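Local coordinates for protein probable diphthine synthase (Aeropyrum pernix, PDB 1WDE) that probably catalyses the S-adenosyl-L-methionine-dependent trimethylation of a modified histidine in translation elongation factor 2, the second step of diphthamide biosynthesis, at residues S121-A126 with H168-L173; P144-G149 with V180-G185; S189-A194 with A206-L211; S230-L235 with I247-R252. All blocks are in the same frame, centred on the assembly; numbering follows the deposited sequence.

Contact 1: residues S121-A126 with H168-L173; sequences SGVQAA and HTTALL
Val123, in the first turn of helix 122-130, packs over Thr170 and Leu172 of strand 168-173 in a small, apolar helix-on-sheet contact. It lies near the middle of the chain, where the two alpha/beta domains of a tetrapyrrole-methylase fold come together. The two valine methyls divide the work. With CG1 anti to the backbone N (chi1 177°), the branches spread so that each meets its own partner. Val123 CG1 lies 4.1 Å from Thr170 CG2, the two side chains meeting at a slant. Val123 CG2 lies 3.8 Å from Leu172 CD2, and here the side chains are crossed at about a right angle. Thr170 and Leu172 are two residues apart in the strand, so both can serve one valine. Leu172 gets there by its end, because its CB does not point straight at the helix. Thr170 gives this contact its methyl, while its OG1 is hydrogen-bonded to Arg127, further along the same helix. No hydrogen bond links the two segments. The polar bond here is the helix cap: Ser121 OG accepts from Gln124 N at 3.2 Å, with an N-H...O angle of 166°. This nearly straight bond fixes the helix start. Ser121 and Gly122, like Leu173 on the strand, probably bind S-adenosyl-L-methionine, and the side chain of Val96, another probable S-adenosyl-L-methionine-binding residue, lies close to that of Val123. Strand 168-173 runs between strand 137-143, its parallel neighbour, and strand 246-249, which is antiparallel to it; Ala126 of the helix also touches Ser246.

Contact 2: residues P144-G149 with V180-G185; sequences PGPWRG and VQLSPG
Trp147 CG sits between the backbone N and the carbonyl carbon (chi1 59°), which folds the indole back over its own loop. Gly145 CA then lies 3.7 Å above the plane of the indole, toward its rim; a side chain on Gly145 would run into Trp147 CZ3. Leu182 departs from staggered values at both chi1 (-149°) and chi2 (-144°), and its branched end fits against the loop. Leu182 CG is 3.7 Å from Gly145 CA and 4.1 Å from Trp147 CH2. Its two methyls part: Leu182 CD1 rests 3.6 Å from Pro144 O, and Leu182 CD2 is 4.2 Å from Pro146 CD. A serine in place of Leu182 would probably leave a gap beside Gly145 and deprive the indole end of its apolar neighbour. The Arg148 guanidinium lays one face over Trp147 NE1 and makes a salt bridge to Asp174. Asp174 also accepts from Gly145 N and bonds to the Leu182 backbone, so it ties the two loops together. The contact thus joins the turn after strand 137-143 to the segment that leads from strand 168-173 into helix 184-202, whose N-cap is Ser183.

Contact 3: residues S189-A194 with A206-L211; sequences SLLLEA and ALLARL
Leu192 of helix 184-202 reaches Ala209 and Leu208 with its end. CB leaves the helix obliquely to the facing segment, and CG, anti to the carbonyl carbon (chi1 -62°), turns the branch toward it. Both methyls rest against Ala209. Leu192 CD1 is 3.9 Å and Leu192 CD2 3.8 Å from Ala209 CB. CD2 also lies against the backbone: Leu192 CD2 is 3.4 Å from Ala209 N and 3.5 Å from Ala209 CA, the latter tighter than usual van der Waals contact. Leu192 CD2 also lies 4.0 Å from Leu208 CB. Replacing Leu192 by alanine would remove both methyls and would probably open a gap against the Ala209 backbone. The facing segment holds the short 3-10 turn 208-210, in which Arg210 N bonds to Leu207 O at 3.1 Å and Leu211 N to Leu208 O at 3.0 Å. It closes the beta-alpha-beta crossover from strand 168-173 through helix 184-202 to strand 213-217 of the mixed sheet. Leu191, the residue before Leu192, adds a second touch: Leu191 CD2 lies 4.0 Å from Leu208 CD1, the side chains at about a right angle. Leu191 and Leu208 also pack on Ile159 of helix 153-165. The backbone of the turn finds polar partners beyond the leucines. Asp195, on the same helix as Leu192, accepts from Leu208 N, and Tyr160 OH is bonded to Leu207 N. On the far side of the turn, Ala209 shares a backbone hydrogen bond with Glu233.

Contact 4: residues S230-L235 with I247-R252; sequences SSLERL and IVIPAR
Leu232 against Ile249 is the closer half of this contact, and Leu235 against Ile247 the looser one. Leu232 opens the short helix 232-236, and its CD1 meets two atoms at the end of Ile249. Leu232 CD1 is 3.9 Å from Ile249 CD1 and 4.1 Å from Ile249 CG1, the side chains crossing at about a right angle. Ile249 does not aim its CB at the helix; its CG1, anti to the carbonyl carbon (chi1 -60°), carries the CD1 methyl over to it. One turn on, Leu235 and Ile247 reach for each other tip to tip, and only their ends come near: Leu235 CD2 lies 4.2 Å from Ile247 CD1. All four side chains are buried. Val188 of helix 184-202 touches Leu232, Leu235 and Ile247, so it lies against both halves. Ile247 also packs on Leu173, a probable S-adenosyl-L-methionine-binding residue. The other side of the helix is quite different. Glu233 and Arg234 are exposed and do not touch the strand segment; Glu233 packs on Ala209 instead. Ser231 caps the helix, its OG accepting from Arg234 N at 3.0 Å with an N-H...O angle of 159°. The first backbone bond of the helix, Leu235 N to Ser231 O, is weak at 3.3 Å. The helix is therefore amphipathic, with leucines inward and charges outward. No hydrogen bond or salt bridge crosses to the strand, so the hold between these two segments probably comes from burying hydrocarbon, with polar groups kept to the cap and the surface.

How the contacts relate
The contacts gather around the mixed sheet of the second domain. Contact 1 lies nearest the centre of the chain, and contact 3 farthest, about 19 Å between their centres. Contacts 1 and 4 use neighbouring strands, 168-173 and 246-249, joined by probable backbone hydrogen bonds. Contacts 2 and 3 share helix 184-202. Contacts 3 and 4 have centres about 10 Å apart, with the turn 208-210 touching the start of helix 232-236. Along the chain the segments of contacts 1 and 2 alternate; contacts 3 and 4 follow in turn. Leu173 of contact 1, a probable S-adenosyl-L-methionine-binding residue, packs on contact 2 and on Ile247 of contact 4, so three contacts meet at this residue.

Contact 1: residues S121-A126 with H168-L173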
loop_
_atom_site.group_PDB
_atom_site.type_symbol
_atom_site.label_atom_id
_atom_site.label_comp_id
_atom_site.label_asym_id
_atom_site.label_seq_id
_atom_site.Cartn_x
_atom_site.Cartn_y
_atom_site.Cartn_z
ATOM N N SER A 121 -6.386 6.739 -2.769
ATOM C CA SER A 121 -5.612 5.952 -1.818
ATOM C C SER A 121 -4.232 6.579 -1.612
ATOM O O SER A 121 -3.710 7.281 -2.490
ATOM C CB SER A 121 -5.482 4.498 -2.258
ATOM O OG SER A 121 -4.461 4.337 -3.187
ATOM N N GLY A 122 -3.678 6.368 -0.426
ATOM C CA GLY A 122 -2.368 6.903 -0.119
ATOM C C GLY A 122 -1.318 6.280 -1.019
ATOM O O GLY A 122 -0.296 6.900 -1.313
ATOM N N VAL A 123 -1.567 5.053 -1.462
ATOM C CA VAL A 123 -0.620 4.382 -2.346
ATOM C C VAL A 123 -0.504 5.152 -3.651
ATOM O O VAL A 123 0.599 5.406 -4.131
ATOM C CB VAL A 123 -1.067 2.937 -2.703
ATOM C CG1 VAL A 123 -0.079 2.323 -3.693
ATOM C CG2 VAL A 123 -1.152 2.074 -1.435
ATOM N N GLN A 124 -1.646 5.501 -4.241
ATOM C CA GLN A 124 -1.670 6.221 -5.519
ATOM C C GLN A 124 -1.035 7.592 -5.375
ATOM O O GLN A 124 -0.238 8.010 -6.229
ATOM C CB GLN A 124 -3.121 6.362 -6.033
ATOM C CG GLN A 124 -3.313 7.491 -7.071
ATOM C CD GLN A 124 -4.729 8.098 -7.070
ATOM O OE1 GLN A 124 -4.956 9.167 -7.647
ATOM N NE2 GLN A 124 -5.676 7.417 -6.422
ATOM N N ALA A 125 -1.388 8.291 -4.295
ATOM C CA ALA A 125 -0.836 9.614 -4.045
ATOM C C ALA A 125 0.685 9.530 -3.828
ATOM O O ALA A 125 1.414 10.393 -4.289
ATOM C CB ALA A 125 -1.498 10.249 -2.820
ATOM N N ALA A 126 1.150 8.489 -3.139
ATOM C CA ALA A 126 2.583 8.324 -2.895
ATOM C C ALA A 126 3.303 8.096 -4.224
ATOM O O ALA A 126 4.282 8.780 -4.516
ATOM C CB ALA A 126 2.821 7.165 -1.967
ATOM N N HIS A 168 8.947 -0.591 -11.592
ATOM C CA HIS A 168 9.209 -0.034 -10.259
ATOM C C HIS A 168 8.345 -0.782 -9.247
ATOM O O HIS A 168 7.156 -1.047 -9.492
ATOM C CB HIS A 168 8.824 1.443 -10.183
ATOM C CG HIS A 168 9.424 2.304 -11.249
ATOM N ND1 HIS A 168 10.754 2.236 -11.609
ATOM C CD2 HIS A 168 8.901 3.351 -11.937
ATOM C CE1 HIS A 168 11.026 3.206 -12.465
ATOM N NE2 HIS A 168 9.918 3.900 -12.680
ATOM N N THR A 169 8.936 -1.122 -8.108
ATOM C CA THR A 169 8.208 -1.838 -7.071
ATOM C C THR A 169 7.617 -0.871 -6.044
ATOM O O THR A 169 8.251 0.111 -5.640
ATOM C CB THR A 169 9.142 -2.807 -6.299
ATOM O OG1 THR A 169 9.677 -3.790 -7.193
ATOM C CG2 THR A 169 8.373 -3.509 -5.187
ATOM N N THR A 170 6.389 -1.131 -5.635
ATOM C CA THR A 170 5.802 -0.319 -4.593
ATOM C C THR A 170 5.874 -1.264 -3.402
ATOM O O THR A 170 5.435 -2.410 -3.492
ATOM C CB THR A 170 4.342 0.051 -4.877
ATOM O OG1 THR A 170 4.275 0.881 -6.056
ATOM C CG2 THR A 170 3.777 0.850 -3.672
ATOM N N ALA A 171 6.483 -0.827 -2.307
ATOM C CA ALA A 171 6.578 -1.699 -1.148
ATOM C C ALA A 171 5.872 -1.044 0.030
ATOM O O ALA A 171 6.259 0.033 0.510
ATOM C CB ALA A 171 8.040 -1.991 -0.818
ATOM N N LEU A 172 4.810 -1.697 0.481
ATOM C CA LEU A 172 4.037 -1.182 1.595
ATOM C C LEU A 172 4.633 -1.710 2.900
ATOM O O LEU A 172 5.298 -2.748 2.931
ATOM C CB LEU A 172 2.577 -1.629 1.468
ATOM C CG LEU A 172 1.841 -1.329 0.146
ATOM C CD1 LEU A 172 0.376 -1.761 0.297
ATOM C CD2 LEU A 172 1.926 0.152 -0.213
ATOM N N LEU A 173 4.382 -0.985 3.981
ATOM C CA LEU A 173 4.882 -1.367 5.298
ATOM C C LEU A 173 3.727 -1.912 6.153
ATOM O O LEU A 173 2.642 -1.332 6.206
ATOM C CB LEU A 173 5.510 -0.150 5.993
ATOM C CG LEU A 173 6.748 0.471 5.330
ATOM C CD1 LEU A 173 7.009 1.846 5.890
ATOM C CD2 LEU A 173 7.936 -0.437 5.552
#

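Contact 2: residues P144-G149 with V180-G185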
loop_
_atom_site.group_PDB
_atom_site.type_symbol
_atom_site.label_atom_id
_atom_site.label_comp_id
_atom_site.label_asym_id
_atom_site.label_seq_id
_atom_site.Cartn_x
_atom_site.Cartn_y
_atom_site.Cartn_z
ATOM N N PRO A 144 6.516 -7.369 5.824
ATOM C CA PRO A 144 5.989 -7.827 7.114
ATOM C C PRO A 144 6.769 -7.363 8.331
ATOM O O PRO A 144 7.988 -7.172 8.274
ATOM C CB PRO A 144 6.017 -9.348 6.972
ATOM C CG PRO A 144 7.280 -9.567 6.154
ATOM C CD PRO A 144 7.177 -8.477 5.100
ATOM N N GLY A 145 6.059 -7.170 9.433
ATOM C CA GLY A 145 6.729 -6.778 10.659
ATOM C C GLY A 145 7.280 -8.039 11.303
ATOM O O GLY A 145 6.925 -9.143 10.892
ATOM N N PRO A 146 8.156 -7.919 12.309
ATOM C CA PRO A 146 8.710 -9.113 12.957
ATOM C C PRO A 146 7.685 -9.923 13.741
ATOM O O PRO A 146 7.960 -11.052 14.137
ATOM C CB PRO A 146 9.807 -8.540 13.856
ATOM C CG PRO A 146 9.264 -7.190 14.220
ATOM C CD PRO A 146 8.738 -6.693 12.883
ATOM N N TRP A 147 6.502 -9.360 13.956
ATOM C CA TRP A 147 5.465 -10.073 14.703
ATOM C C TRP A 147 4.742 -11.124 13.863
ATOM O O TRP A 147 3.863 -11.828 14.362
ATOM C CB TRP A 147 4.452 -9.088 15.280
ATOM C CG TRP A 147 3.755 -8.248 14.258
ATOM C CD1 TRP A 147 2.648 -8.581 13.533
ATOM C CD2 TRP A 147 4.124 -6.927 13.847
ATOM N NE1 TRP A 147 2.300 -7.541 12.691
ATOM C CE2 TRP A 147 3.191 -6.516 12.865
ATOM C CE3 TRP A 147 5.150 -6.049 14.213
ATOM C CZ2 TRP A 147 3.255 -5.267 12.247
ATOM C CZ3 TRP A 147 5.216 -4.804 13.600
ATOM C CH2 TRP A 147 4.271 -4.426 12.625
ATOM N N ARG A 148 5.111 -11.229 12.589
ATOM C CA ARG A 148 4.480 -12.208 11.715
ATOM C C ARG A 148 5.302 -13.493 11.760
ATOM O O ARG A 148 4.841 -14.562 11.350
ATOM C CB ARG A 148 4.401 -11.669 10.287
ATOM C CG ARG A 148 3.985 -10.216 10.233
ATOM C CD ARG A 148 2.812 -9.981 9.300
ATOM N NE ARG A 148 1.557 -10.463 9.857
ATOM C CZ ARG A 148 0.442 -9.742 9.947
ATOM N NH1 ARG A 148 0.405 -8.487 9.517
ATOM N NH2 ARG A 148 -0.647 -10.281 10.478
ATOM N N GLY A 149 6.523 -13.374 12.274
ATOM C CA GLY A 149 7.400 -14.523 12.388
ATOM C C GLY A 149 7.749 -15.102 11.036
ATOM O O GLY A 149 7.929 -16.316 10.894
ATOM N N VAL A 180 -0.104 0.775 14.473
ATOM C CA VAL A 180 1.177 1.450 14.360
ATOM C C VAL A 180 1.950 0.882 13.168
ATOM O O VAL A 180 2.155 -0.325 13.068
ATOM C CB VAL A 180 1.990 1.268 15.653
ATOM C CG1 VAL A 180 3.417 1.784 15.466
ATOM C CG2 VAL A 180 1.290 2.008 16.789
ATOM N N GLN A 181 2.382 1.747 12.260
ATOM C CA GLN A 181 3.106 1.249 11.096
ATOM C C GLN A 181 4.529 0.828 11.403
ATOM O O GLN A 181 5.228 1.441 12.221
ATOM C CB GLN A 181 3.120 2.278 9.978
ATOM C CG GLN A 181 3.700 1.721 8.658
ATOM C CD GLN A 181 3.631 2.727 7.531
ATOM O OE1 GLN A 181 2.966 2.497 6.509
ATOM N NE2 GLN A 181 4.317 3.850 7.703
ATOM N N LEU A 182 4.936 -0.253 10.760
ATOM C CA LEU A 182 6.288 -0.783 10.883
ATOM C C LEU A 182 7.196 0.350 10.393
ATOM O O LEU A 182 6.847 1.048 9.439
ATOM C CB LEU A 182 6.430 -1.982 9.949
ATOM C CG LEU A 182 7.352 -3.160 10.240
ATOM C CD1 LEU A 182 7.898 -3.608 8.910
ATOM C CD2 LEU A 182 8.482 -2.807 11.190
ATOM N N SER A 183 8.343 0.550 11.032
ATOM C CA SER A 183 9.240 1.621 10.601
ATOM C C SER A 183 9.968 1.198 9.336
ATOM O O SER A 183 10.185 0.010 9.115
ATOM C CB SER A 183 10.293 1.932 11.680
ATOM O OG SER A 183 11.172 0.832 11.854
ATOM N N PRO A 184 10.357 2.170 8.491
ATOM C CA PRO A 184 11.075 1.874 7.243
ATOM C C PRO A 184 12.328 1.063 7.525
ATOM O O PRO A 184 12.598 0.051 6.865
ATOM C CB PRO A 184 11.387 3.265 6.689
ATOM C CG PRO A 184 10.183 4.059 7.123
ATOM C CD PRO A 184 10.007 3.600 8.568
ATOM N N GLY A 185 13.069 1.476 8.550
ATOM C CA GLY A 185 14.288 0.775 8.901
ATOM C C GLY A 185 14.058 -0.670 9.278
ATOM O O GLY A 185 14.805 -1.550 8.859
#

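Contact 3: residues S189-A194 with A206-L211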
loop_
_atom_site.group_PDB
_atom_site.type_symbol
_atom_site.label_atom_id
_atom_site.label_comp_id
_atom_site.label_asym_id
_atom_site.label_seq_id
_atom_site.Cartn_x
_atom_site.Cartn_y
_atom_site.Cartn_z
ATOM N N SER A 189 15.110 -3.764 6.914
ATOM C CA SER A 189 16.088 -4.689 7.491
ATOM C C SER A 189 15.728 -6.150 7.312
ATOM O O SER A 189 16.574 -6.963 6.922
ATOM C CB SER A 189 16.296 -4.419 8.987
ATOM O OG SER A 189 17.133 -3.297 9.167
ATOM N N LEU A 190 14.485 -6.492 7.615
ATOM C CA LEU A 190 14.041 -7.865 7.476
ATOM C C LEU A 190 13.944 -8.225 5.989
ATOM O O LEU A 190 14.102 -9.383 5.620
ATOM C CB LEU A 190 12.685 -8.069 8.165
ATOM C CG LEU A 190 12.020 -9.440 7.956
ATOM C CD1 LEU A 190 12.957 -10.575 8.412
ATOM C CD2 LEU A 190 10.701 -9.471 8.723
ATOM N N LEU A 191 13.680 -7.233 5.145
ATOM C CA LEU A 191 13.608 -7.474 3.693
ATOM C C LEU A 191 15.018 -7.886 3.241
ATOM O O LEU A 191 15.194 -8.854 2.503
ATOM C CB LEU A 191 13.208 -6.189 2.957
ATOM C CG LEU A 191 12.580 -6.200 1.546
ATOM C CD1 LEU A 191 13.084 -4.988 0.754
ATOM C CD2 LEU A 191 12.891 -7.468 0.812
ATOM N N LEU A 192 16.025 -7.145 3.694
ATOM C CA LEU A 192 17.403 -7.450 3.309
ATOM C C LEU A 192 17.842 -8.799 3.873
ATOM O O LEU A 192 18.600 -9.525 3.231
ATOM C CB LEU A 192 18.339 -6.317 3.742
ATOM C CG LEU A 192 18.007 -4.971 3.076
ATOM C CD1 LEU A 192 18.972 -3.889 3.537
ATOM C CD2 LEU A 192 18.088 -5.137 1.544
ATOM N N GLU A 193 17.358 -9.153 5.062
ATOM C CA GLU A 193 17.716 -10.459 5.603
ATOM C C GLU A 193 17.095 -11.518 4.688
ATOM O O GLU A 193 17.720 -12.542 4.422
ATOM C CB GLU A 193 17.209 -10.632 7.042
ATOM C CG GLU A 193 17.316 -12.071 7.565
ATOM C CD GLU A 193 18.725 -12.643 7.457
ATOM O OE1 GLU A 193 18.884 -13.872 7.635
ATOM O OE2 GLU A 193 19.673 -11.866 7.197
ATOM N N ALA A 194 15.875 -11.257 4.201
ATOM C CA ALA A 194 15.184 -12.185 3.289
ATOM C C ALA A 194 15.945 -12.300 1.975
ATOM O O ALA A 194 16.044 -13.376 1.384
ATOM C CB ALA A 194 13.733 -11.689 2.996
ATOM N N ALA A 206 23.339 -11.268 -3.282
ATOM C CA ALA A 206 22.191 -10.526 -2.748
ATOM C C ALA A 206 22.372 -9.116 -3.295
ATOM O O ALA A 206 23.452 -8.536 -3.162
ATOM C CB ALA A 206 22.220 -10.516 -1.237
ATOM N N LEU A 207 21.326 -8.558 -3.907
ATOM C CA LEU A 207 21.451 -7.237 -4.521
ATOM C C LEU A 207 20.550 -6.109 -4.055
ATOM O O LEU A 207 20.853 -4.953 -4.305
ATOM C CB LEU A 207 21.304 -7.373 -6.046
ATOM C CG LEU A 207 22.315 -8.310 -6.707
ATOM C CD1 LEU A 207 21.857 -8.629 -8.104
ATOM C CD2 LEU A 207 23.701 -7.660 -6.699
ATOM N N LEU A 208 19.444 -6.427 -3.401
ATOM C CA LEU A 208 18.520 -5.377 -2.973
ATOM C C LEU A 208 19.097 -4.251 -2.106
ATOM O O LEU A 208 18.724 -3.082 -2.276
ATOM C CB LEU A 208 17.300 -6.018 -2.286
ATOM C CG LEU A 208 16.547 -7.083 -3.117
ATOM C CD1 LEU A 208 15.252 -7.512 -2.381
ATOM C CD2 LEU A 208 16.161 -6.512 -4.493
ATOM N N ALA A 209 20.015 -4.582 -1.197
ATOM C CA ALA A 209 20.601 -3.573 -0.309
ATOM C C ALA A 209 21.267 -2.453 -1.090
ATOM O O ALA A 209 21.269 -1.288 -0.673
ATOM C CB ALA A 209 21.613 -4.236 0.628
ATOM N N ARG A 210 21.810 -2.809 -2.245
ATOM C CA ARG A 210 22.502 -1.870 -3.124
ATOM C C ARG A 210 21.622 -0.996 -4.034
ATOM O O ARG A 210 22.119 -0.101 -4.727
ATOM C CB ARG A 210 23.491 -2.632 -3.992
ATOM C CG ARG A 210 24.704 -3.176 -3.240
ATOM C CD ARG A 210 25.872 -3.245 -4.213
ATOM N NE ARG A 210 25.854 -4.458 -5.004
ATOM C CZ ARG A 210 26.379 -4.586 -6.218
ATOM N NH1 ARG A 210 26.966 -3.564 -6.833
ATOM N NH2 ARG A 210 26.358 -5.766 -6.798
ATOM N N LEU A 211 20.323 -1.262 -4.056
ATOM C CA LEU A 211 19.418 -0.458 -4.879
ATOM C C LEU A 211 18.975 0.819 -4.188
ATOM O O LEU A 211 18.766 0.822 -2.980
ATOM C CB LEU A 211 18.151 -1.250 -5.185
ATOM C CG LEU A 211 18.304 -2.499 -6.041
ATOM C CD1 LEU A 211 16.998 -3.289 -6.021
ATOM C CD2 LEU A 211 18.692 -2.055 -7.452
#

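Contact 4: residues S230-L235 with I247-R252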
loop_
_atom_site.group_PDB
_atom_site.type_symbol
_atom_site.label_atom_id
_atom_site.label_comp_id
_atom_site.label_asym_id
_atom_site.label_seq_id
_atom_site.Cartn_x
_atom_site.Cartn_y
_atom_site.Cartn_z
ATOM N N SER A 230 19.889 6.811 -1.285
ATOM C CA SER A 230 20.880 6.273 -2.215
ATOM C C SER A 230 20.979 4.755 -2.237
ATOM O O SER A 230 21.403 4.189 -3.233
ATOM C CB SER A 230 22.266 6.910 -1.943
ATOM O OG SER A 230 22.757 6.564 -0.658
ATOM N N SER A 231 20.581 4.088 -1.152
ATOM C CA SER A 231 20.618 2.622 -1.091
ATOM C C SER A 231 19.649 2.139 -0.007
ATOM O O SER A 231 19.416 2.842 0.978
ATOM C CB SER A 231 22.035 2.127 -0.746
ATOM O OG SER A 231 22.344 2.395 0.618
ATOM N N LEU A 232 19.095 0.942 -0.171
ATOM C CA LEU A 232 18.174 0.405 0.825
ATOM C C LEU A 232 19.000 0.051 2.069
ATOM O O LEU A 232 18.488 -0.003 3.183
ATOM C CB LEU A 232 17.455 -0.851 0.291
ATOM C CG LEU A 232 16.246 -0.617 -0.631
ATOM C CD1 LEU A 232 15.715 -1.948 -1.161
ATOM C CD2 LEU A 232 15.143 0.132 0.146
ATOM N N GLU A 233 20.289 -0.203 1.869
ATOM C CA GLU A 233 21.188 -0.520 2.983
ATOM C C GLU A 233 21.161 0.675 3.947
ATOM O O GLU A 233 21.008 0.517 5.155
ATOM C CB GLU A 233 22.605 -0.741 2.443
ATOM C CG GLU A 233 23.645 -1.137 3.470
ATOM C CD GLU A 233 23.305 -2.425 4.166
ATOM O OE1 GLU A 233 23.038 -2.379 5.384
ATOM O OE2 GLU A 233 23.294 -3.484 3.501
ATOM N N ARG A 234 21.309 1.873 3.397
ATOM C CA ARG A 234 21.290 3.092 4.200
ATOM C C ARG A 234 19.961 3.279 4.926
ATOM O O ARG A 234 19.931 3.672 6.085
ATOM C CB ARG A 234 21.549 4.324 3.324
ATOM C CG ARG A 234 23.005 4.541 2.948
ATOM C CD ARG A 234 23.228 5.971 2.490
ATOM N NE ARG A 234 22.849 6.923 3.531
ATOM C CZ ARG A 234 22.828 8.243 3.373
ATOM N NH1 ARG A 234 23.162 8.783 2.208
ATOM N NH2 ARG A 234 22.470 9.024 4.383
ATOM N N LEU A 235 18.858 3.008 4.239
ATOM C CA LEU A 235 17.540 3.170 4.837
ATOM C C LEU A 235 17.287 2.164 5.932
ATOM O O LEU A 235 16.636 2.482 6.925
ATOM C CB LEU A 235 16.450 3.023 3.767
ATOM C CG LEU A 235 14.981 3.150 4.183
ATOM C CD1 LEU A 235 14.752 4.464 4.935
ATOM C CD2 LEU A 235 14.114 3.111 2.916
ATOM N N ILE A 247 7.260 2.642 0.288
ATOM C CA ILE A 247 8.587 2.717 -0.283
ATOM C C ILE A 247 8.540 2.362 -1.771
ATOM O O ILE A 247 7.830 1.453 -2.176
ATOM C CB ILE A 247 9.524 1.741 0.465
ATOM C CG1 ILE A 247 9.736 2.229 1.909
ATOM C CG2 ILE A 247 10.859 1.640 -0.245
ATOM C CD1 ILE A 247 10.400 1.206 2.789
ATOM N N VAL A 248 9.228 3.133 -2.597
ATOM C CA VAL A 248 9.281 2.775 -3.996
ATOM C C VAL A 248 10.728 2.353 -4.268
ATOM O O VAL A 248 11.674 3.086 -3.937
ATOM C CB VAL A 248 8.848 3.947 -4.906
ATOM C CG1 VAL A 248 9.173 3.621 -6.377
ATOM C CG2 VAL A 248 7.346 4.180 -4.748
ATOM N N ILE A 249 10.888 1.140 -4.793
ATOM C CA ILE A 249 12.203 0.577 -5.175
ATOM C C ILE A 249 12.132 0.566 -6.715
ATOM O O ILE A 249 11.600 -0.356 -7.329
ATOM C CB ILE A 249 12.384 -0.862 -4.632
ATOM C CG1 ILE A 249 12.279 -0.852 -3.095
ATOM C CG2 ILE A 249 13.766 -1.429 -5.066
ATOM C CD1 ILE A 249 12.080 -2.259 -2.491
ATOM N N PRO A 250 12.710 1.584 -7.353
ATOM C CA PRO A 250 12.657 1.676 -8.805
ATOM C C PRO A 250 13.493 0.713 -9.617
ATOM O O PRO A 250 14.460 0.113 -9.114
ATOM C CB PRO A 250 13.061 3.119 -9.052
ATOM C CG PRO A 250 14.153 3.305 -8.073
ATOM C CD PRO A 250 13.717 2.518 -6.819
ATOM N N ALA A 251 13.054 0.524 -10.862
ATOM C CA ALA A 251 13.804 -0.274 -11.812
ATOM C C ALA A 251 14.730 0.827 -12.302
ATOM O O ALA A 251 14.583 1.989 -11.890
ATOM C CB ALA A 251 12.910 -0.754 -12.957
ATOM N N ARG A 252 15.665 0.496 -13.180
ATOM C CA ARG A 252 16.589 1.508 -13.683
ATOM C C ARG A 252 15.835 2.700 -14.241
ATOM O O ARG A 252 15.046 2.564 -15.179
ATOM C CB ARG A 252 17.483 0.893 -14.760
ATOM C CG ARG A 252 18.620 1.768 -15.131
ATOM C CD ARG A 252 19.828 0.943 -15.501
ATOM N NE ARG A 252 20.886 1.816 -15.966
ATOM C CZ ARG A 252 22.124 1.417 -16.209
ATOM N NH1 ARG A 252 22.455 0.145 -16.021
ATOM N NH2 ARG A 252 23.017 2.293 -16.653
#